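Local coordinates for protein transcriptional activator, putative (PDB 1RTW) that is a putative transcriptional activator of the all-helical TENA/THI-4/PQQC family, of unknown biochemical function, in an assembly of four chains, at residues Lys8-Ile13 / Glu189-Val194; Asn12-Phe17 / Glu128-Tyr133; Phe17-Phe22 / Trp136-Glu141. One frame throughout, in Å; residues are numbered along the deposited sequence.

Contact 1: residues Lys8-Ile13 / Glu189-Val194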
loop_
_atom_site.group_PDB
_atom_site.type_symbol
_atom_site.label_atom_id
_atom_site.label_comp_id
_atom_site.label_asym_id
_atom_site.label_seq_id
_atom_site.Cartn_x
_atom_site.Cartn_y
_atom_site.Cartn_z
ATOM N N LYS B 8 -2.609 -22.592 -21.454
ATOM C CA LYS B 8 -2.487 -24.032 -21.670
ATOM C C LYS B 8 -2.635 -24.855 -20.388
ATOM O O LYS B 8 -3.365 -25.847 -20.358
ATOM C CB LYS B 8 -1.142 -24.337 -22.343
ATOM C CG LYS B 8 -0.916 -25.805 -22.705
ATOM C CD LYS B 8 0.427 -26.027 -23.404
ATOM C CE LYS B 8 1.607 -25.716 -22.488
ATOM N NZ LYS B 8 2.918 -25.878 -23.184
ATOM N N GLU B 9 -1.999 -24.397 -19.318
ATOM C CA GLU B 9 -2.025 -25.106 -18.045
ATOM C C GLU B 9 -3.281 -24.902 -17.191
ATOM O O GLU B 9 -3.425 -25.520 -16.136
ATOM C CB GLU B 9 -0.717 -24.810 -17.300
ATOM C CG GLU B 9 -0.785 -24.535 -15.812
ATOM C CD GLU B 9 0.459 -23.813 -15.311
ATOM O OE1 GLU B 9 0.759 -23.902 -14.102
ATOM O OE2 GLU B 9 1.137 -23.145 -16.127
ATOM N N ASN B 10 -4.195 -24.054 -17.666
ATOM C CA ASN B 10 -5.468 -23.791 -16.981
ATOM C C ASN B 10 -6.633 -23.993 -17.940
ATOM O O ASN B 10 -7.773 -23.639 -17.623
ATOM C CB ASN B 10 -5.547 -22.358 -16.432
ATOM C CG ASN B 10 -4.603 -22.114 -15.284
ATOM O OD1 ASN B 10 -4.947 -22.327 -14.128
ATOM N ND2 ASN B 10 -3.408 -21.648 -15.598
ATOM N N GLU B 11 -6.357 -24.587 -19.100
ATOM C CA GLU B 11 -7.394 -24.816 -20.101
ATOM C C GLU B 11 -8.555 -25.639 -19.558
ATOM O O GLU B 11 -9.689 -25.507 -20.022
ATOM C CB GLU B 11 -6.807 -25.461 -21.362
ATOM C CG GLU B 11 -6.347 -26.910 -21.206
ATOM C CD GLU B 11 -5.712 -27.476 -22.474
ATOM O OE1 GLU B 11 -5.479 -26.714 -23.440
ATOM O OE2 GLU B 11 -5.434 -28.692 -22.501
ATOM N N ASN B 12 -8.290 -26.436 -18.528
ATOM C CA ASN B 12 -9.334 -27.259 -17.933
ATOM C C ASN B 12 -10.352 -26.377 -17.202
ATOM O O ASN B 12 -11.562 -26.577 -17.332
ATOM C CB ASN B 12 -8.728 -28.305 -16.989
ATOM C CG ASN B 12 -9.416 -29.664 -17.098
ATOM O OD1 ASN B 12 -8.769 -30.679 -17.378
ATOM N ND2 ASN B 12 -10.731 -29.688 -16.881
ATOM N N ILE B 13 -9.862 -25.369 -16.483
ATOM C CA ILE B 13 -10.739 -24.453 -15.761
ATOM C C ILE B 13 -11.475 -23.533 -16.734
ATOM O O ILE B 13 -12.673 -23.305 -16.591
ATOM C CB ILE B 13 -9.955 -23.599 -14.742
ATOM C CG1 ILE B 13 -9.291 -24.514 -13.711
ATOM C CG2 ILE B 13 -10.892 -22.606 -14.044
ATOM C CD1 ILE B 13 -8.458 -23.776 -12.676
ATOM N N GLU B 189 0.694 -19.076 -10.396
ATOM C CA GLU B 189 -0.255 -19.372 -9.331
ATOM C C GLU B 189 -1.388 -18.350 -9.289
ATOM O O GLU B 189 -2.547 -18.712 -9.105
ATOM C CB GLU B 189 0.445 -19.420 -7.967
ATOM C CG GLU B 189 1.142 -20.746 -7.658
ATOM C CD GLU B 189 0.190 -21.943 -7.694
ATOM O OE1 GLU B 189 -0.981 -21.807 -7.270
ATOM O OE2 GLU B 189 0.616 -23.023 -8.157
ATOM N N VAL B 190 -1.048 -17.074 -9.438
ATOM C CA VAL B 190 -2.058 -16.030 -9.426
ATOM C C VAL B 190 -3.008 -16.205 -10.609
ATOM O O VAL B 190 -4.226 -16.088 -10.444
ATOM C CB VAL B 190 -1.423 -14.615 -9.392
ATOM C CG1 VAL B 190 -2.470 -13.552 -9.629
ATOM C CG2 VAL B 190 -0.782 -14.375 -8.034
ATOM N N PHE B 191 -2.460 -16.544 -11.777
ATOM C CA PHE B 191 -3.281 -16.750 -12.974
ATOM C C PHE B 191 -4.291 -17.878 -12.734
ATOM O O PHE B 191 -5.461 -17.781 -13.124
ATOM C CB PHE B 191 -2.403 -17.070 -14.197
ATOM C CG PHE B 191 -3.168 -17.114 -15.505
ATOM C CD1 PHE B 191 -3.852 -18.268 -15.899
ATOM C CD2 PHE B 191 -3.236 -15.986 -16.321
ATOM C CE1 PHE B 191 -4.595 -18.294 -17.083
ATOM C CE2 PHE B 191 -3.975 -16.000 -17.505
ATOM C CZ PHE B 191 -4.657 -17.156 -17.888
ATOM N N LYS B 192 -3.823 -18.948 -12.094
ATOM C CA LYS B 192 -4.662 -20.095 -11.771
ATOM C C LYS B 192 -5.790 -19.680 -10.831
ATOM O O LYS B 192 -6.957 -19.998 -11.064
ATOM C CB LYS B 192 -3.825 -21.189 -11.104
ATOM C CG LYS B 192 -4.627 -22.364 -10.561
ATOM C CD LYS B 192 -3.716 -23.449 -9.998
ATOM C CE LYS B 192 -2.823 -24.030 -11.088
ATOM N NZ LYS B 192 -1.819 -24.982 -10.541
ATOM N N GLU B 193 -5.432 -18.943 -9.787
ATOM C CA GLU B 193 -6.399 -18.498 -8.801
ATOM C C GLU B 193 -7.412 -17.533 -9.419
ATOM O O GLU B 193 -8.609 -17.656 -9.160
ATOM C CB GLU B 193 -5.667 -17.877 -7.601
ATOM C CG GLU B 193 -6.509 -17.693 -6.341
ATOM C CD GLU B 193 -6.961 -19.004 -5.687
ATOM O OE1 GLU B 193 -7.795 -18.935 -4.753
ATOM O OE2 GLU B 193 -6.478 -20.096 -6.078
ATOM N N VAL B 194 -6.950 -16.608 -10.265
ATOM C CA VAL B 194 -7.872 -15.667 -10.898
ATOM C C VAL B 194 -8.819 -16.431 -11.830
ATOM O O VAL B 194 -10.003 -16.090 -11.941
ATOM C CB VAL B 194 -7.137 -14.514 -11.655
ATOM C CG1 VAL B 194 -8.142 -13.625 -12.406
ATOM C CG2 VAL B 194 -6.363 -13.664 -10.672
#
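N10 lays its side-chain amide against F191 and K192 of helix 181-201, and the CA atoms of N10 and K192 are 6.4 Å apart. These are van der Waals contacts between a polar group and carbon. N10 OD1 comes down on the backbone of the helix, 3.3 Å from K192 CA, and also reaches K192 CB at 3.4 Å. At the other end of the amide, N10 ND2 lies 3.4 Å from F191 CD1, close to the plane of the ring and at its edge. With amide and ring planes 53° apart, this is neither a stack nor an approach over the face. ND2 is hydrogen-bonded to L6 O, consistent with the modelled orientation of the amide, OD1 toward K192.

A type I turn from K8 to E11 joins the short helix 2-8 to helix 11-15. N10 sits at the N-cap of the latter, but its side chain makes no capping bond; the amide lies against helix 181-201, the last helix of this TENA-family bundle.

Charged groups approach only loosely. The K192 chain bends at its third torsion (-63°), and NZ makes a long salt bridge (3.9 Å) with E189 OE2 of its own helix. E9 OE1 stays 4.5 Å from K192 NZ, beyond a salt bridge.

I13 adds a distant van der Waals approach, CD1 to K192 O at 4.4 Å, and its side chain also packs on S195, K196 and L199. F191 in turn reaches T123 and C127 of helix 118-142, and E193 forms a salt bridge with K103 of the second subunit.

Contact 2: residues Asn12-Phe17 / Glu128-Tyr133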
loop_
_atom_site.group_PDB
_atom_site.type_symbol
_atom_site.label_atom_id
_atom_site.label_comp_id
_atom_site.label_asym_id
_atom_site.label_seq_id
_atom_site.Cartn_x
_atom_site.Cartn_y
_atom_site.Cartn_z
ATOM N N ASN B 12 -8.290 -26.436 -18.528
ATOM C CA ASN B 12 -9.334 -27.259 -17.933
ATOM C C ASN B 12 -10.352 -26.377 -17.202
ATOM O O ASN B 12 -11.562 -26.577 -17.332
ATOM C CB ASN B 12 -8.728 -28.305 -16.989
ATOM C CG ASN B 12 -9.416 -29.664 -17.098
ATOM O OD1 ASN B 12 -8.769 -30.679 -17.378
ATOM N ND2 ASN B 12 -10.731 -29.688 -16.881
ATOM N N ILE B 13 -9.862 -25.369 -16.483
ATOM C CA ILE B 13 -10.739 -24.453 -15.761
ATOM C C ILE B 13 -11.475 -23.533 -16.734
ATOM O O ILE B 13 -12.673 -23.305 -16.591
ATOM C CB ILE B 13 -9.955 -23.599 -14.742
ATOM C CG1 ILE B 13 -9.291 -24.514 -13.711
ATOM C CG2 ILE B 13 -10.892 -22.606 -14.044
ATOM C CD1 ILE B 13 -8.458 -23.776 -12.676
ATOM N N TRP B 14 -10.758 -23.015 -17.728
ATOM C CA TRP B 14 -11.371 -22.128 -18.717
ATOM C C TRP B 14 -12.457 -22.824 -19.524
ATOM O O TRP B 14 -13.460 -22.207 -19.880
ATOM C CB TRP B 14 -10.312 -21.530 -19.650
ATOM C CG TRP B 14 -9.530 -20.422 -19.002
ATOM C CD1 TRP B 14 -8.976 -20.432 -17.751
ATOM C CD2 TRP B 14 -9.251 -19.129 -19.550
ATOM N NE1 TRP B 14 -8.380 -19.229 -17.488
ATOM C CE2 TRP B 14 -8.540 -18.402 -18.575
ATOM C CE3 TRP B 14 -9.542 -18.505 -20.772
ATOM C CZ2 TRP B 14 -8.105 -17.092 -18.777
ATOM C CZ3 TRP B 14 -9.109 -17.201 -20.975
ATOM C CH2 TRP B 14 -8.403 -16.509 -19.978
ATOM N N ARG B 15 -12.265 -24.116 -19.791
ATOM C CA ARG B 15 -13.238 -24.895 -20.550
ATOM C C ARG B 15 -14.576 -24.886 -19.822
ATOM O O ARG B 15 -15.634 -24.904 -20.454
ATOM C CB ARG B 15 -12.755 -26.337 -20.741
ATOM C CG ARG B 15 -13.365 -27.036 -21.950
ATOM C CD ARG B 15 -13.057 -28.525 -21.962
ATOM N NE ARG B 15 -11.621 -28.804 -21.907
ATOM C CZ ARG B 15 -11.024 -29.482 -20.927
ATOM N NH1 ARG B 15 -11.738 -29.952 -19.910
ATOM N NH2 ARG B 15 -9.711 -29.684 -20.958
ATOM N N ARG B 16 -14.518 -24.835 -18.492
ATOM C CA ARG B 16 -15.722 -24.803 -17.673
ATOM C C ARG B 16 -16.543 -23.523 -17.889
ATOM O O ARG B 16 -17.749 -23.520 -17.633
ATOM C CB ARG B 16 -15.402 -25.024 -16.188
ATOM C CG ARG B 16 -15.034 -26.467 -15.804
ATOM C CD ARG B 16 -14.720 -26.565 -14.312
ATOM N NE ARG B 16 -14.315 -27.902 -13.885
ATOM C CZ ARG B 16 -13.797 -28.179 -12.690
ATOM N NH1 ARG B 16 -13.618 -27.209 -11.798
ATOM N NH2 ARG B 16 -13.458 -29.426 -12.380
ATOM N N PHE B 17 -15.910 -22.437 -18.339
ATOM C CA PHE B 17 -16.679 -21.220 -18.626
ATOM C C PHE B 17 -16.742 -20.854 -20.115
ATOM O O PHE B 17 -17.246 -19.795 -20.497
ATOM C CB PHE B 17 -16.290 -20.018 -17.739
ATOM C CG PHE B 17 -14.891 -19.490 -17.946
ATOM C CD1 PHE B 17 -14.605 -18.629 -19.000
ATOM C CD2 PHE B 17 -13.886 -19.761 -17.012
ATOM C CE1 PHE B 17 -13.349 -18.035 -19.122
ATOM C CE2 PHE B 17 -12.625 -19.175 -17.118
ATOM C CZ PHE B 17 -12.355 -18.306 -18.174
ATOM N N GLU B 128 -7.949 -11.744 -16.130
ATOM C CA GLU B 128 -9.286 -11.157 -16.023
ATOM C C GLU B 128 -9.835 -10.599 -17.346
ATOM O O GLU B 128 -11.023 -10.731 -17.642
ATOM C CB GLU B 128 -9.261 -10.033 -14.977
ATOM C CG GLU B 128 -10.264 -8.886 -15.233
ATOM C CD GLU B 128 -9.718 -7.510 -14.867
ATOM O OE1 GLU B 128 -8.523 -7.377 -14.556
ATOM O OE2 GLU B 128 -10.486 -6.539 -14.876
ATOM N N GLU B 129 -8.986 -9.905 -18.098
ATOM C CA GLU B 129 -9.423 -9.320 -19.365
ATOM C C GLU B 129 -9.558 -10.371 -20.448
ATOM O O GLU B 129 -10.534 -10.386 -21.183
ATOM C CB GLU B 129 -8.467 -8.204 -19.819
ATOM C CG GLU B 129 -8.206 -7.108 -18.777
ATOM C CD GLU B 129 -9.454 -6.317 -18.395
ATOM O OE1 GLU B 129 -10.511 -6.931 -18.229
ATOM O OE2 GLU B 129 -9.385 -5.085 -18.219
ATOM N N LYS B 130 -8.570 -11.258 -20.521
ATOM C CA LYS B 130 -8.554 -12.323 -21.510
ATOM C C LYS B 130 -9.722 -13.284 -21.285
ATOM O O LYS B 130 -10.340 -13.763 -22.243
ATOM C CB LYS B 130 -7.211 -13.051 -21.449
ATOM C CG LYS B 130 -7.088 -14.260 -22.344
ATOM C CD LYS B 130 -7.120 -13.897 -23.808
ATOM C CE LYS B 130 -6.880 -15.122 -24.662
ATOM N NZ LYS B 130 -7.076 -14.815 -26.099
ATOM N N ALA B 131 -10.051 -13.534 -20.022
ATOM C CA ALA B 131 -11.164 -14.414 -19.688
ATOM C C ALA B 131 -12.480 -13.860 -20.229
ATOM O O ALA B 131 -13.257 -14.590 -20.850
ATOM C CB ALA B 131 -11.265 -14.591 -18.194
ATOM N N TYR B 132 -12.721 -12.567 -20.010
ATOM C CA TYR B 132 -13.961 -11.950 -20.467
ATOM C C TYR B 132 -14.031 -11.810 -21.976
ATOM O O TYR B 132 -15.113 -11.913 -22.568
ATOM C CB TYR B 132 -14.185 -10.605 -19.780
ATOM C CG TYR B 132 -15.329 -10.637 -18.801
ATOM C CD1 TYR B 132 -16.186 -9.552 -18.667
ATOM C CD2 TYR B 132 -15.579 -11.776 -18.032
ATOM C CE1 TYR B 132 -17.279 -9.598 -17.789
ATOM C CE2 TYR B 132 -16.669 -11.833 -17.157
ATOM C CZ TYR B 132 -17.513 -10.743 -17.037
ATOM O OH TYR B 132 -18.583 -10.802 -16.161
ATOM N N TYR B 133 -12.874 -11.603 -22.596
ATOM C CA TYR B 133 -12.808 -11.476 -24.044
ATOM C C TYR B 133 -13.267 -12.792 -24.670
ATOM O O TYR B 133 -14.114 -12.796 -25.560
ATOM C CB TYR B 133 -11.388 -11.126 -24.492
ATOM C CG TYR B 133 -11.218 -11.001 -25.995
ATOM C CD1 TYR B 133 -12.103 -10.247 -26.761
ATOM C CD2 TYR B 133 -10.172 -11.651 -26.646
ATOM C CE1 TYR B 133 -11.951 -10.143 -28.144
ATOM C CE2 TYR B 133 -10.005 -11.559 -28.026
ATOM C CZ TYR B 133 -10.892 -10.805 -28.773
ATOM O OH TYR B 133 -10.709 -10.700 -30.140
#
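W14 of helix 11-15 and A131 of helix 118-142 mark the nearest backbone approach, their CA atoms 7.8 Å apart. The benzo end of the W14 indole does most of the touching: CH2 lies 3.4 Å from A131 N and, near the indole plane, has K130 CG at its edge at 3.5 Å. K130 crosses the indole at about a right angle and bends at chi2 (66°); its NZ then turns off to a salt bridge with E134.

A131 CB is shared by two rings, with W14 CH2 and F17 CZ each 3.9 Å away. F17 gets there because its CG sits between backbone N and carbonyl carbon (chi1 66°), which also places CZ 3.5 Å above one face of the W14 indole, toward the rim. The W14 NE1 is satisfied by S195 OG on helix 181-201.

W14 of the short helix 11-15 thus sits between two long helices, 118-142 and 181-201, while F17, just after that helix, packs on W14 and A131, all within the helical bundle of the TENA/THI-4/PQQC family.

Contact 3: residues Phe17-Phe22 / Trp136-Glu141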
loop_
_atom_site.group_PDB
_atom_site.type_symbol
_atom_site.label_atom_id
_atom_site.label_comp_id
_atom_site.label_asym_id
_atom_site.label_seq_id
_atom_site.Cartn_x
_atom_site.Cartn_y
_atom_site.Cartn_z
ATOM N N PHE B 17 -15.910 -22.437 -18.339
ATOM C CA PHE B 17 -16.679 -21.220 -18.626
ATOM C C PHE B 17 -16.742 -20.854 -20.115
ATOM O O PHE B 17 -17.246 -19.795 -20.497
ATOM C CB PHE B 17 -16.290 -20.018 -17.739
ATOM C CG PHE B 17 -14.891 -19.490 -17.946
ATOM C CD1 PHE B 17 -14.605 -18.629 -19.000
ATOM C CD2 PHE B 17 -13.886 -19.761 -17.012
ATOM C CE1 PHE B 17 -13.349 -18.035 -19.122
ATOM C CE2 PHE B 17 -12.625 -19.175 -17.118
ATOM C CZ PHE B 17 -12.355 -18.306 -18.174
ATOM N N LEU B 18 -16.296 -21.781 -20.954
ATOM C CA LEU B 18 -16.314 -21.593 -22.399
ATOM C C LEU B 18 -17.038 -22.778 -23.044
ATOM O O LEU B 18 -16.412 -23.626 -23.692
ATOM C CB LEU B 18 -14.881 -21.484 -22.938
ATOM C CG LEU B 18 -14.061 -20.277 -22.469
ATOM C CD1 LEU B 18 -12.594 -20.422 -22.854
ATOM C CD2 LEU B 18 -14.650 -19.016 -23.051
ATOM N N PRO B 19 -18.378 -22.826 -22.917
ATOM C CA PRO B 19 -19.230 -21.858 -22.225
ATOM C C PRO B 19 -19.711 -22.297 -20.840
ATOM O O PRO B 19 -19.695 -23.478 -20.490
ATOM C CB PRO B 19 -20.416 -21.782 -23.154
ATOM C CG PRO B 19 -20.621 -23.265 -23.457
ATOM C CD PRO B 19 -19.206 -23.788 -23.673
ATOM N N HIS B 20 -20.142 -21.322 -20.054
ATOM C CA HIS B 20 -20.696 -21.596 -18.735
ATOM C C HIS B 20 -22.197 -21.502 -18.945
ATOM O O HIS B 20 -22.643 -20.882 -19.912
ATOM C CB HIS B 20 -20.256 -20.540 -17.718
ATOM C CG HIS B 20 -20.902 -20.687 -16.374
ATOM N ND1 HIS B 20 -22.128 -20.136 -16.073
ATOM C CD2 HIS B 20 -20.493 -21.326 -15.251
ATOM C CE1 HIS B 20 -22.448 -20.429 -14.825
ATOM N NE2 HIS B 20 -21.471 -21.151 -14.304
ATOM N N LYS B 21 -22.961 -22.111 -18.042
ATOM C CA LYS B 21 -24.421 -22.104 -18.102
ATOM C C LYS B 21 -24.956 -20.722 -18.470
ATOM O O LYS B 21 -25.781 -20.585 -19.380
ATOM C CB LYS B 21 -24.993 -22.541 -16.745
ATOM C CG LYS B 21 -26.506 -22.623 -16.669
ATOM C CD LYS B 21 -26.956 -22.933 -15.239
ATOM C CE LYS B 21 -28.472 -22.955 -15.122
ATOM N NZ LYS B 21 -28.915 -23.151 -13.704
ATOM N N PHE B 22 -24.420 -19.701 -17.808
ATOM C CA PHE B 22 -24.834 -18.323 -18.036
ATOM C C PHE B 22 -24.649 -17.874 -19.483
ATOM O O PHE B 22 -25.492 -17.154 -20.021
ATOM C CB PHE B 22 -24.075 -17.384 -17.093
ATOM C CG PHE B 22 -24.557 -15.959 -17.127
ATOM C CD1 PHE B 22 -23.969 -15.031 -17.979
ATOM C CD2 PHE B 22 -25.578 -15.540 -16.277
ATOM C CE1 PHE B 22 -24.387 -13.706 -17.982
ATOM C CE2 PHE B 22 -26.008 -14.212 -16.269
ATOM C CZ PHE B 22 -25.409 -13.292 -17.125
ATOM N N TRP B 136 -17.303 -13.643 -23.795
ATOM C CA TRP B 136 -18.219 -12.834 -24.571
ATOM C C TRP B 136 -18.032 -13.052 -26.069
ATOM O O TRP B 136 -18.952 -12.835 -26.852
ATOM C CB TRP B 136 -18.098 -11.367 -24.161
ATOM C CG TRP B 136 -18.569 -11.182 -22.751
ATOM C CD1 TRP B 136 -17.792 -11.085 -21.627
ATOM C CD2 TRP B 136 -19.927 -11.183 -22.298
ATOM N NE1 TRP B 136 -18.580 -11.033 -20.510
ATOM C CE2 TRP B 136 -19.888 -11.089 -20.887
ATOM C CE3 TRP B 136 -21.164 -11.251 -22.943
ATOM C CZ2 TRP B 136 -21.053 -11.075 -20.113
ATOM C CZ3 TRP B 136 -22.319 -11.238 -22.170
ATOM C CH2 TRP B 136 -22.252 -11.144 -20.770
ATOM N N LYS B 137 -16.854 -13.529 -26.458
ATOM C CA LYS B 137 -16.589 -13.816 -27.863
ATOM C C LYS B 137 -17.391 -15.080 -28.185
ATOM O O LYS B 137 -18.023 -15.174 -29.239
ATOM C CB LYS B 137 -15.094 -14.048 -28.095
ATOM C CG LYS B 137 -14.650 -13.836 -29.532
ATOM C CD LYS B 137 -13.137 -13.689 -29.645
ATOM C CE LYS B 137 -12.401 -14.933 -29.165
ATOM N NZ LYS B 137 -10.922 -14.776 -29.260
ATOM N N TRP B 138 -17.399 -16.023 -27.243
ATOM C CA TRP B 138 -18.147 -17.259 -27.407
ATOM C C TRP B 138 -19.620 -16.917 -27.576
ATOM O O TRP B 138 -20.301 -17.468 -28.439
ATOM C CB TRP B 138 -17.984 -18.168 -26.190
ATOM C CG TRP B 138 -18.636 -19.521 -26.382
ATOM C CD1 TRP B 138 -18.038 -20.656 -26.844
ATOM C CD2 TRP B 138 -20.014 -19.858 -26.161
ATOM N NE1 TRP B 138 -18.955 -21.676 -26.934
ATOM C CE2 TRP B 138 -20.172 -21.213 -26.523
ATOM C CE3 TRP B 138 -21.126 -19.144 -25.702
ATOM C CZ2 TRP B 138 -21.407 -21.875 -26.430
ATOM C CZ3 TRP B 138 -22.353 -19.802 -25.612
ATOM C CH2 TRP B 138 -22.481 -21.156 -25.979
ATOM N N VAL B 139 -20.108 -16.011 -26.735
ATOM C CA VAL B 139 -21.497 -15.593 -26.794
ATOM C C VAL B 139 -21.849 -14.966 -28.144
ATOM O O VAL B 139 -22.873 -15.304 -28.731
ATOM C CB VAL B 139 -21.841 -14.626 -25.645
ATOM C CG1 VAL B 139 -23.227 -14.053 -25.837
ATOM C CG2 VAL B 139 -21.778 -15.360 -24.317
ATOM N N ARG B 140 -20.993 -14.083 -28.652
ATOM C CA ARG B 140 -21.253 -13.438 -29.937
ATOM C C ARG B 140 -21.310 -14.464 -31.067
ATOM O O ARG B 140 -22.101 -14.328 -32.004
ATOM C CB ARG B 140 -20.173 -12.401 -30.261
ATOM C CG ARG B 140 -20.408 -11.677 -31.589
ATOM C CD ARG B 140 -19.209 -10.834 -32.005
ATOM N NE ARG B 140 -17.984 -11.630 -32.113
ATOM C CZ ARG B 140 -16.757 -11.121 -32.173
ATOM N NH1 ARG B 140 -16.573 -9.806 -32.140
ATOM N NH2 ARG B 140 -15.705 -11.925 -32.258
ATOM N N GLU B 141 -20.507 -15.513 -30.931
ATOM C CA GLU B 141 -20.408 -16.567 -31.924
ATOM C C GLU B 141 -21.439 -17.681 -31.822
ATOM O O GLU B 141 -21.493 -18.550 -32.687
ATOM C CB GLU B 141 -18.998 -17.147 -31.907
ATOM C CG GLU B 141 -17.944 -16.126 -32.322
ATOM C CD GLU B 141 -16.516 -16.548 -32.004
ATOM O OE1 GLU B 141 -16.305 -17.639 -31.429
ATOM O OE2 GLU B 141 -15.593 -15.770 -32.328
#
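P19 lies over one face of the W138 indole: its CB is 3.3 Å from the centroid of the six-membered ring and only 8° off the ring normal, a CH-pi contact placed nearly over the centre. The proline ring continues across the same face, with CG 3.4 Å from W138 CZ2. W138 CG is anti to the backbone N (chi1 -174°), which carries the indole outward from helix 118-142 to lie against P19; the peptide bond before P19 is cis. L18 adds only a marginal approach, its C atom 4.5 Å from W138 CD1.

A second, looser meeting of rings lies beside it. W136 CH2 comes to the edge of the F22 ring, near its plane, at 4.3 Å from F22 CE1.

H20, between P19 and F22 in the chain, caps helix 21-28. H20 ND1 accepts from F22 N at 2.9 Å in a nearly straight bond (170°), though the donor is tilted out of the imidazole plane. Its NE2 is hydrogen-bonded to D203 OD2, so this ring is gripped at both nitrogens.

Around the contact, F22 also meets the rings of W39 and W202, and W136 those of Y132 and W156. W138 touches A27 and V139 touches L23, while W136 and V139 reach I153; helix 118-142 is thus packed against helices 21-28 and 150-157 in a chain that has no strands.

How the contacts relate
The three contacts follow the N-terminal stretch as it passes over the bundle. Contacts 1 and 2 have centres about 9 Å apart, share N12 and I13, and touch directly: F191 CZ is 3.6 Å from W14 CZ2, so the aromatic packing runs on from one to the other. Contact 3 is also about 9 Å from contact 2, centre to centre; the two share F17 and use successive parts of helix 118-142. Contacts 1 and 3, about 18 Å apart, adjoin only in sequence. A phosphate ion, probably from the crystallisation liquor, lies close to the carboxylates of E128 and E129 in contact 2, though the nature of those pairs is undecided.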